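Local coordinates for uncharacterized protein MJ0327 (Methanocaldococcus jannaschii DSM 2661, PDB 2QTD), which is of unknown function but belongs to the dinitrogenase iron-molybdenum cofactor family, so it may bind such a cofactor or a related metal cluster, at residues N4-I9 against E55-I60; C23-I28 against T39-N44; I61-S66 against Y80-D85. All coordinates share one frame; numbering follows the deposited sequence.

Contact 1 (N4-I9 against E55-I60); sequences NMKVAI and ENVNAI. With PG4 (tetraethylene glycol), chain D.
Val-7 and Ala-8 pair with Ala-59 and Ile-60 as neighbouring parallel strands, 5-11 and 59-62, inside the sheet. The segment 55-60 leads into its strand from the end of helix 46-54. Within the strands, Ala-8 N donates to Ala-59 O at 2.9 Å. Ile-60 CA lies close to Ala-8 O, 3.2 Å away, as a CA-H...O contact.

At the entry to the strand Asn-58 takes over the pairing. Asn-58 OD1 accepts a bond from Lys-6 N at 2.8 Å, almost straight (172°). Asn-58 N donates to Lys-6 O, also at 2.8 Å. Asn-58 CG sits beside its backbone N (chi1 -58°), which turns donor and acceptor to the same residue. Lys-6 O also receives a weak bond from Ala-59 N.

The side chain of Lys-6 makes the polar contacts with Glu-55. CG is anti to the backbone N, and a bend at chi3 (-60°) brings the ammonium group to Glu-55. Lys-6 NZ donates to Glu-55 O at 2.8 Å, in the carbonyl plane and on a lone pair. Lys-6 NZ also forms a salt bridge with Glu-55 OE1 at 3.1 Å, coming from above the carboxylate plane. The other oxygen, OE2, is salt-bridged to Lys-40. A tetraethylene glycol, probably from the crystallisation liquor, runs past both ends of the pair: its O5 donates to OE2, and its O3 takes a weak bond from NZ. The carbon chain of Lys-6 crosses Val-57, with CD 3.6 Å from CG1, and Ala-8 CB also packs on that methyl.

This parallel pair is the centre of a mixed sheet of strand order 3-2-1-4-5, which is that of the ribonuclease H-like fold.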
loop_
_atom_site.group_PDB
_atom_site.type_symbol
_atom_site.label_atom_id
_atom_site.label_comp_id
_atom_site.label_asym_id
_atom_site.label_seq_id
_atom_site.Cartn_x
_atom_site.Cartn_y
_atom_site.Cartn_z
ATOM N N ASN A 4 2.106 -0.452 -15.038
ATOM C CA ASN A 4 3.293 0.300 -14.676
ATOM C C ASN A 4 2.963 1.227 -13.482
ATOM O O ASN A 4 2.510 2.374 -13.736
ATOM C CB ASN A 4 3.694 1.152 -15.887
ATOM C CG ASN A 4 3.980 0.313 -17.126
ATOM O OD1 ASN A 4 3.223 0.326 -18.108
ATOM N ND2 ASN A 4 5.083 -0.400 -17.094
HETATM N N MSE A 5 3.147 0.781 -12.225
HETATM C CA MSE A 5 2.650 1.512 -11.046
HETATM C C MSE A 5 3.576 1.417 -9.841
HETATM O O MSE A 5 4.331 0.474 -9.717
HETATM C CB MSE A 5 1.291 0.935 -10.635
HETATM C CG MSE A 5 0.148 1.194 -11.623
HETATM SE SE MSE A 5 -1.440 0.380 -10.886
HETATM C CE MSE A 5 -2.144 1.831 -9.804
ATOM N N LYS A 6 3.447 2.379 -8.932
ATOM C CA LYS A 6 4.104 2.351 -7.640
ATOM C C LYS A 6 2.993 2.109 -6.585
ATOM O O LYS A 6 1.980 2.794 -6.599
ATOM C CB LYS A 6 4.807 3.692 -7.382
ATOM C CG LYS A 6 5.595 3.768 -6.107
ATOM C CD LYS A 6 6.144 5.166 -5.806
ATOM C CE LYS A 6 7.070 5.694 -6.871
ATOM N NZ LYS A 6 7.894 6.861 -6.389
ATOM N N VAL A 7 3.206 1.111 -5.728
ATOM C CA VAL A 7 2.193 0.701 -4.744
ATOM C C VAL A 7 2.822 0.726 -3.365
ATOM O O VAL A 7 3.923 0.193 -3.154
ATOM C CB VAL A 7 1.633 -0.700 -5.029
ATOM C CG1 VAL A 7 0.502 -1.040 -4.026
ATOM C CG2 VAL A 7 1.164 -0.836 -6.535
ATOM N N ALA A 8 2.153 1.382 -2.443
ATOM C CA ALA A 8 2.565 1.321 -0.996
ATOM C C ALA A 8 1.751 0.279 -0.190
ATOM O O ALA A 8 0.526 0.270 -0.215
ATOM C CB ALA A 8 2.491 2.714 -0.368
ATOM N N ILE A 9 2.457 -0.579 0.523
ATOM C CA ILE A 9 1.845 -1.654 1.350
ATOM C C ILE A 9 2.183 -1.451 2.801
ATOM O O ILE A 9 3.373 -1.348 3.170
ATOM C CB ILE A 9 2.302 -3.056 0.893
ATOM C CG1 ILE A 9 2.188 -3.137 -0.640
ATOM C CG2 ILE A 9 1.503 -4.151 1.691
ATOM C CD1 ILE A 9 2.550 -4.406 -1.284
ATOM N N GLU A 55 6.399 10.244 -2.236
ATOM C CA GLU A 55 6.579 9.132 -3.194
ATOM C C GLU A 55 5.630 9.160 -4.378
ATOM O O GLU A 55 5.944 8.619 -5.435
ATOM C CB GLU A 55 6.387 7.774 -2.450
ATOM C CG GLU A 55 7.524 7.356 -1.551
ATOM C CD GLU A 55 8.811 7.064 -2.337
ATOM O OE1 GLU A 55 8.766 6.455 -3.460
ATOM O OE2 GLU A 55 9.857 7.476 -1.828
ATOM N N ASN A 56 4.474 9.793 -4.189
ATOM C CA ASN A 56 3.483 9.956 -5.269
ATOM C C ASN A 56 3.063 8.575 -5.830
ATOM O O ASN A 56 3.130 8.314 -7.049
ATOM C CB ASN A 56 4.028 10.873 -6.357
ATOM C CG ASN A 56 2.950 11.420 -7.277
ATOM O OD1 ASN A 56 1.763 11.455 -6.918
ATOM N ND2 ASN A 56 3.359 11.890 -8.467
ATOM N N VAL A 57 2.668 7.699 -4.915
ATOM C CA VAL A 57 2.308 6.318 -5.259
ATOM C C VAL A 57 0.998 6.335 -6.062
ATOM O O VAL A 57 0.229 7.318 -6.036
ATOM C CB VAL A 57 2.251 5.349 -4.020
ATOM C CG1 VAL A 57 3.593 5.369 -3.247
ATOM C CG2 VAL A 57 1.036 5.644 -3.098
ATOM N N ASN A 58 0.777 5.289 -6.823
ATOM C CA ASN A 58 -0.476 5.120 -7.561
ATOM C C ASN A 58 -1.574 4.474 -6.691
ATOM O O ASN A 58 -2.768 4.669 -6.951
ATOM C CB ASN A 58 -0.264 4.294 -8.837
ATOM C CG ASN A 58 0.767 4.895 -9.782
ATOM O OD1 ASN A 58 1.949 4.547 -9.746
ATOM N ND2 ASN A 58 0.319 5.830 -10.623
ATOM N N ALA A 59 -1.204 3.688 -5.699
ATOM C CA ALA A 59 -2.146 2.832 -4.993
ATOM C C ALA A 59 -1.581 2.501 -3.641
ATOM O O ALA A 59 -0.331 2.532 -3.469
ATOM C CB ALA A 59 -2.377 1.556 -5.798
ATOM N N ILE A 60 -2.475 2.201 -2.679
ATOM C CA ILE A 60 -2.132 1.671 -1.364
ATOM C C ILE A 60 -2.808 0.309 -1.201
ATOM O O ILE A 60 -3.953 0.169 -1.637
ATOM C CB ILE A 60 -2.577 2.653 -0.229
ATOM C CG1 ILE A 60 -1.704 3.894 -0.187
ATOM C CG2 ILE A 60 -2.552 1.976 1.162
ATOM C CD1 ILE A 60 -2.306 5.125 0.596
HETATM C C4 PG4 D . 8.896 7.330 -10.117
HETATM O O3 PG4 D . 9.764 6.902 -9.064
HETATM C C5 PG4 D . 10.659 7.939 -8.648
HETATM C C6 PG4 D . 11.254 7.588 -7.283
HETATM O O4 PG4 D . 11.435 8.753 -6.469
HETATM C C7 PG4 D . 10.283 9.222 -5.771
HETATM C C8 PG4 D . 10.758 10.210 -4.726
HETATM O O5 PG4 D . 11.553 9.466 -3.800
#

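Contact 2 (C23-I28 against T39-N44); sequences CKYFLI and TKVIFN
Asn-44 ND2 serves two backbone carbonyls, Cys-23 O within the contact and Glu-21 O just before it. The bond from Asn-44 ND2 to Cys-23 O is 3.0 Å long, and the acceptor lies in the amide plane. Asn-44 CG is anti to the backbone N (chi1 -174°), and from there the amide reaches across to the loop before strand 25-32. OD1 accepts from Lys-49 NZ, so both ends of the amide are used and its rotation is fixed. The ring of Phe-26 passes obliquely beside this amide, with Phe-26 CZ 3.5 Å from Asn-44 OD1 and the two planes 58° apart.

Asn-44 N donates to Lys-24 O from above the carbonyl plane. Further along, Phe-26 and Ile-42 exchange two backbone bonds, and Ile-28 N gives a 2.8 Å bond to Lys-40 O. The return bond, Lys-40 N to Ile-28 O, is weak.

The two faces differ. On one, Ile-28 CG1 meets Ile-42 CD1 at 3.8 Å, and the adjoining Phe-26 and Ile-42 touch helix 46-54. On the other, Tyr-25 CD2 packs obliquely on Val-41 CG1 at 3.7 Å. The same methyl lies over one face of the Phe-43 ring, off-centre toward its rim. Lys-24 O meets that ring at its edge.

Lys-24 and Tyr-25 both stand opposite Met-11 of strand 5-11, which makes a classic beta bulge where strand 25-32 begins. The pairing itself is that of an antiparallel beta hairpin, here formed by strands 25-32 and 35-43 at one margin of the ribonuclease H-like sheet.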
loop_
_atom_site.group_PDB
_atom_site.type_symbol
_atom_site.label_atom_id
_atom_site.label_comp_id
_atom_site.label_asym_id
_atom_site.label_seq_id
_atom_site.Cartn_x
_atom_site.Cartn_y
_atom_site.Cartn_z
ATOM N N CYS A 23 1.209 0.171 11.187
ATOM C CA CYS A 23 2.322 -0.568 10.576
ATOM C C CYS A 23 3.699 -0.137 11.091
ATOM O O CYS A 23 3.879 0.966 11.633
ATOM C CB CYS A 23 2.267 -0.534 9.059
ATOM S SG CYS A 23 2.553 1.026 8.253
ATOM N N LYS A 24 4.641 -1.058 10.996
ATOM C CA LYS A 24 6.056 -0.715 11.266
ATOM C C LYS A 24 6.640 0.111 10.147
ATOM O O LYS A 24 7.376 1.084 10.382
ATOM C CB LYS A 24 6.868 -2.001 11.540
ATOM C CG LYS A 24 8.375 -1.800 11.778
ATOM C CD LYS A 24 8.647 -0.998 13.075
ATOM C CE LYS A 24 10.119 -0.520 13.208
ATOM N NZ LYS A 24 10.336 0.119 14.545
ATOM N N TYR A 25 6.312 -0.259 8.903
ATOM C CA TYR A 25 6.856 0.422 7.712
ATOM C C TYR A 25 5.918 0.262 6.544
ATOM O O TYR A 25 5.044 -0.617 6.581
ATOM C CB TYR A 25 8.270 -0.070 7.335
ATOM C CG TYR A 25 8.338 -1.492 6.799
ATOM C CD1 TYR A 25 8.348 -2.559 7.662
ATOM C CD2 TYR A 25 8.432 -1.773 5.447
ATOM C CE1 TYR A 25 8.420 -3.890 7.190
ATOM C CE2 TYR A 25 8.498 -3.103 4.974
ATOM C CZ TYR A 25 8.498 -4.139 5.848
ATOM O OH TYR A 25 8.572 -5.453 5.434
ATOM N N PHE A 26 6.087 1.146 5.544
ATOM C CA PHE A 26 5.462 1.092 4.231
ATOM C C PHE A 26 6.480 0.490 3.288
ATOM O O PHE A 26 7.661 0.927 3.238
ATOM C CB PHE A 26 5.056 2.472 3.735
ATOM C CG PHE A 26 4.228 3.232 4.718
ATOM C CD1 PHE A 26 2.903 2.870 4.917
ATOM C CD2 PHE A 26 4.761 4.294 5.412
ATOM C CE1 PHE A 26 2.123 3.580 5.843
ATOM C CE2 PHE A 26 3.984 5.018 6.329
ATOM C CZ PHE A 26 2.679 4.651 6.539
ATOM N N LEU A 27 6.082 -0.603 2.644
ATOM C CA LEU A 27 6.831 -1.181 1.536
ATOM C C LEU A 27 6.403 -0.494 0.227
ATOM O O LEU A 27 5.230 -0.594 -0.186
ATOM C CB LEU A 27 6.633 -2.693 1.489
ATOM C CG LEU A 27 7.373 -3.461 0.359
ATOM C CD1 LEU A 27 8.890 -3.399 0.593
ATOM C CD2 LEU A 27 6.937 -4.897 0.360
ATOM N N ILE A 28 7.353 0.187 -0.439
ATOM C CA ILE A 28 7.085 0.854 -1.707
ATOM C C ILE A 28 7.563 -0.087 -2.822
ATOM O O ILE A 28 8.751 -0.395 -2.929
ATOM C CB ILE A 28 7.743 2.248 -1.796
ATOM C CG1 ILE A 28 7.480 3.134 -0.578
ATOM C CG2 ILE A 28 7.338 2.960 -3.059
ATOM C CD1 ILE A 28 6.029 3.292 -0.200
ATOM N N THR A 39 11.967 -2.397 -4.604
ATOM C CA THR A 39 11.348 -2.249 -3.315
ATOM C C THR A 39 12.124 -1.254 -2.473
ATOM O O THR A 39 13.320 -1.042 -2.654
ATOM C CB THR A 39 11.217 -3.600 -2.531
ATOM O OG1 THR A 39 12.512 -4.077 -2.164
ATOM C CG2 THR A 39 10.415 -4.678 -3.403
ATOM N N LYS A 40 11.428 -0.648 -1.525
ATOM C CA LYS A 40 12.000 0.307 -0.624
ATOM C C LYS A 40 11.168 0.331 0.698
ATOM O O LYS A 40 9.928 0.274 0.676
ATOM C CB LYS A 40 12.005 1.678 -1.282
ATOM C CG LYS A 40 12.685 2.738 -0.449
ATOM C CD LYS A 40 13.024 3.976 -1.237
ATOM C CE LYS A 40 11.847 4.881 -1.435
ATOM N NZ LYS A 40 12.227 6.291 -1.807
ATOM N N VAL A 41 11.880 0.418 1.828
ATOM C CA VAL A 41 11.262 0.564 3.148
ATOM C C VAL A 41 11.203 2.020 3.572
ATOM O O VAL A 41 12.222 2.723 3.542
ATOM C CB VAL A 41 12.082 -0.208 4.144
ATOM C CG1 VAL A 41 11.629 0.054 5.576
ATOM C CG2 VAL A 41 12.037 -1.691 3.761
ATOM N N ILE A 42 10.016 2.461 3.962
ATOM C CA ILE A 42 9.826 3.776 4.603
ATOM C C ILE A 42 9.237 3.508 5.999
ATOM O O ILE A 42 8.105 3.041 6.120
ATOM C CB ILE A 42 8.930 4.739 3.780
ATOM C CG1 ILE A 42 9.522 5.090 2.383
ATOM C CG2 ILE A 42 8.686 6.023 4.582
ATOM C CD1 ILE A 42 8.696 6.078 1.546
ATOM N N PHE A 43 9.994 3.800 7.050
ATOM C CA PHE A 43 9.458 3.573 8.415
ATOM C C PHE A 43 8.270 4.472 8.713
ATOM O O PHE A 43 8.211 5.591 8.234
ATOM C CB PHE A 43 10.570 3.655 9.461
ATOM C CG PHE A 43 11.507 2.484 9.400
ATOM C CD1 PHE A 43 11.032 1.198 9.634
ATOM C CD2 PHE A 43 12.843 2.655 9.035
ATOM C CE1 PHE A 43 11.863 0.099 9.574
ATOM C CE2 PHE A 43 13.712 1.559 8.949
ATOM C CZ PHE A 43 13.223 0.273 9.202
ATOM N N ASN A 44 7.275 3.934 9.410
ATOM C CA ASN A 44 6.066 4.670 9.770
ATOM C C ASN A 44 6.314 5.514 11.034
ATOM O O ASN A 44 5.715 5.280 12.091
ATOM C CB ASN A 44 4.927 3.684 9.996
ATOM C CG ASN A 44 3.602 4.362 10.240
ATOM O OD1 ASN A 44 3.397 5.546 9.875
ATOM N ND2 ASN A 44 2.689 3.622 10.842
#

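Contact 3 (I61-S66 against Y80-D85); sequences ICKNIS and YHAEGD
Lys-63 stretches its side chain along the loop 82-85 and ends in a salt bridge, NZ to Asp-85 OD1 at 2.7 Å. The chain is extended beyond CG, and the ammonium group meets OD1 nearly along the C-O axis of the carboxylate. On the way CG passes 4.0 Å from Ala-82 CB, and CE lies 3.4 Å from Gly-84 O. That carbonyl is buried with no polar partner. An alanine in place of Lys-63 is likely to leave Asp-85 without its ionic mate and to take away part of the cover over the methyl of Ala-82. The backbone of Lys-63 takes part too: its O lies at the edge of the His-81 ring, in the ring plane.

The strands leading here, 59-62 and 78-81, are parallel neighbours joined through helix 67-74 as a beta-alpha-beta unit. Ser-66 is the N-cap of that helix, its OG accepting from Asn-69 N.

Ile-61 pairs with Tyr-80 in this unit. Cys-62 N donates to Tyr-80 O at 3.1 Å, in a bond of 168°. Ile-61 CG2, anti to the backbone N, rests on Ala-82 CB at 3.8 Å, and its side chain also packs on Phe-94 of helix 87-95. Ala-82 N closes the pairing with a 2.8 Å bond to Cys-62 O, approaching from above the carbonyl plane.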
loop_
_atom_site.group_PDB
_atom_site.type_symbol
_atom_site.label_atom_id
_atom_site.label_comp_id
_atom_site.label_asym_id
_atom_site.label_seq_id
_atom_site.Cartn_x
_atom_site.Cartn_y
_atom_site.Cartn_z
ATOM N N ILE A 61 -2.135 -0.649 -0.554
ATOM C CA ILE A 61 -2.709 -1.938 -0.100
ATOM C C ILE A 61 -2.601 -1.921 1.403
ATOM O O ILE A 61 -1.525 -1.734 1.945
ATOM C CB ILE A 61 -2.067 -3.148 -0.720
ATOM C CG1 ILE A 61 -2.187 -3.124 -2.231
ATOM C CG2 ILE A 61 -2.654 -4.444 -0.167
ATOM C CD1 ILE A 61 -1.365 -4.265 -2.894
ATOM N N CYS A 62 -3.755 -2.067 2.057
ATOM C CA CYS A 62 -3.846 -2.169 3.507
ATOM C C CYS A 62 -5.103 -2.956 3.907
ATOM O O CYS A 62 -5.933 -3.261 3.092
ATOM C CB CYS A 62 -3.860 -0.777 4.141
ATOM S SG CYS A 62 -5.341 0.231 3.712
ATOM N N LYS A 63 -5.171 -3.312 5.177
ATOM C CA LYS A 63 -6.310 -4.026 5.721
ATOM C C LYS A 63 -7.336 -3.078 6.267
ATOM O O LYS A 63 -8.522 -3.372 6.188
ATOM C CB LYS A 63 -5.877 -4.998 6.798
ATOM C CG LYS A 63 -5.065 -6.171 6.321
ATOM C CD LYS A 63 -4.887 -7.154 7.451
ATOM C CE LYS A 63 -3.998 -8.339 7.134
ATOM N NZ LYS A 63 -3.997 -9.300 8.281
ATOM N N ASN A 64 -6.885 -2.015 6.913
ATOM C CA ASN A 64 -7.750 -0.977 7.515
ATOM C C ASN A 64 -7.054 0.335 7.371
ATOM O O ASN A 64 -5.834 0.360 7.275
ATOM C CB ASN A 64 -7.945 -1.178 9.001
ATOM C CG ASN A 64 -8.867 -2.308 9.333
ATOM O OD1 ASN A 64 -10.074 -2.232 9.084
ATOM N ND2 ASN A 64 -8.316 -3.361 9.925
ATOM N N ILE A 65 -7.819 1.423 7.386
ATOM C CA ILE A 65 -7.279 2.787 7.203
ATOM C C ILE A 65 -8.265 3.700 7.949
ATOM O O ILE A 65 -9.455 3.378 8.052
ATOM C CB ILE A 65 -7.077 3.167 5.705
ATOM C CG1 ILE A 65 -6.326 4.514 5.518
ATOM C CG2 ILE A 65 -8.421 3.095 4.910
ATOM C CD1 ILE A 65 -5.844 4.665 4.113
ATOM N N SER A 66 -7.748 4.793 8.503
ATOM C CA SER A 66 -8.547 5.734 9.292
ATOM C C SER A 66 -9.354 6.616 8.351
ATOM O O SER A 66 -8.991 6.820 7.189
ATOM C CB SER A 66 -7.653 6.610 10.199
ATOM O OG SER A 66 -6.914 7.560 9.459
ATOM N N TYR A 80 -6.698 -0.147 -1.825
ATOM C CA TYR A 80 -7.178 -1.523 -2.044
ATOM C C TYR A 80 -7.066 -2.311 -0.759
ATOM O O TYR A 80 -6.152 -2.096 0.049
ATOM C CB TYR A 80 -6.371 -2.215 -3.120
ATOM C CG TYR A 80 -6.603 -1.656 -4.480
ATOM C CD1 TYR A 80 -7.674 -2.073 -5.238
ATOM C CD2 TYR A 80 -5.829 -0.598 -4.939
ATOM C CE1 TYR A 80 -7.906 -1.532 -6.490
ATOM C CE2 TYR A 80 -6.083 -0.028 -6.185
ATOM C CZ TYR A 80 -7.115 -0.496 -6.937
ATOM O OH TYR A 80 -7.369 0.042 -8.189
ATOM N N HIS A 81 -7.992 -3.239 -0.556
ATOM C CA HIS A 81 -8.042 -4.033 0.662
ATOM C C HIS A 81 -7.246 -5.330 0.513
ATOM O O HIS A 81 -7.479 -6.126 -0.409
ATOM C CB HIS A 81 -9.490 -4.379 0.999
ATOM C CG HIS A 81 -9.628 -5.001 2.354
ATOM N ND1 HIS A 81 -9.903 -6.342 2.525
ATOM C CD2 HIS A 81 -9.499 -4.477 3.588
ATOM C CE1 HIS A 81 -9.938 -6.613 3.821
ATOM N NE2 HIS A 81 -9.689 -5.500 4.486
ATOM N N ALA A 82 -6.260 -5.515 1.384
ATOM C CA ALA A 82 -5.490 -6.753 1.443
ATOM C C ALA A 82 -6.316 -7.934 1.858
ATOM O O ALA A 82 -7.245 -7.788 2.664
ATOM C CB ALA A 82 -4.324 -6.619 2.391
ATOM N N GLU A 83 -5.980 -9.103 1.293
ATOM C CA GLU A 83 -6.630 -10.369 1.610
ATOM C C GLU A 83 -5.617 -11.313 2.247
ATOM O O GLU A 83 -4.716 -11.810 1.575
ATOM C CB GLU A 83 -7.215 -10.959 0.334
ATOM C CG GLU A 83 -8.258 -9.980 -0.272
ATOM C CD GLU A 83 -8.856 -10.458 -1.572
ATOM O OE1 GLU A 83 -8.531 -11.564 -2.052
ATOM O OE2 GLU A 83 -9.688 -9.693 -2.110
ATOM N N GLY A 84 -5.757 -11.511 3.548
ATOM C CA GLY A 84 -4.761 -12.179 4.358
ATOM C C GLY A 84 -3.476 -11.410 4.611
ATOM O O GLY A 84 -3.376 -10.232 4.336
ATOM N N ASP A 85 -2.487 -12.141 5.100
ATOM C CA ASP A 85 -1.229 -11.621 5.709
ATOM C C ASP A 85 -0.031 -11.534 4.751
ATOM O O ASP A 85 0.985 -10.892 5.071
ATOM C CB ASP A 85 -0.801 -12.586 6.863
ATOM C CG ASP A 85 -1.603 -12.415 8.135
ATOM O OD1 ASP A 85 -2.368 -11.445 8.284
ATOM O OD2 ASP A 85 -1.449 -13.280 9.028
#

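How the contacts relate
All three contacts belong to one mixed sheet. Contact 1 is the middle, contact 2 one margin and contact 3 the other. Contacts 1 and 2 have centres 12 Å apart and are joined by Glu-55 OE2 and Lys-40 NZ, a 2.7 Å salt bridge, and by Ala-8 packing on Ile-28. Contacts 1 and 3 share strand 59-62; Ala-8 O and Ile-61 N, 2.8 Å apart, are probably hydrogen-bonded. Contacts 2 and 3 do not touch, their nearest atoms being about 7 Å apart. Along the chain, contact 2 is nested within the loop closed by contact 1, and contact 3 follows. No active site is defined; the glycol at contact 1 is probably from crystallisation.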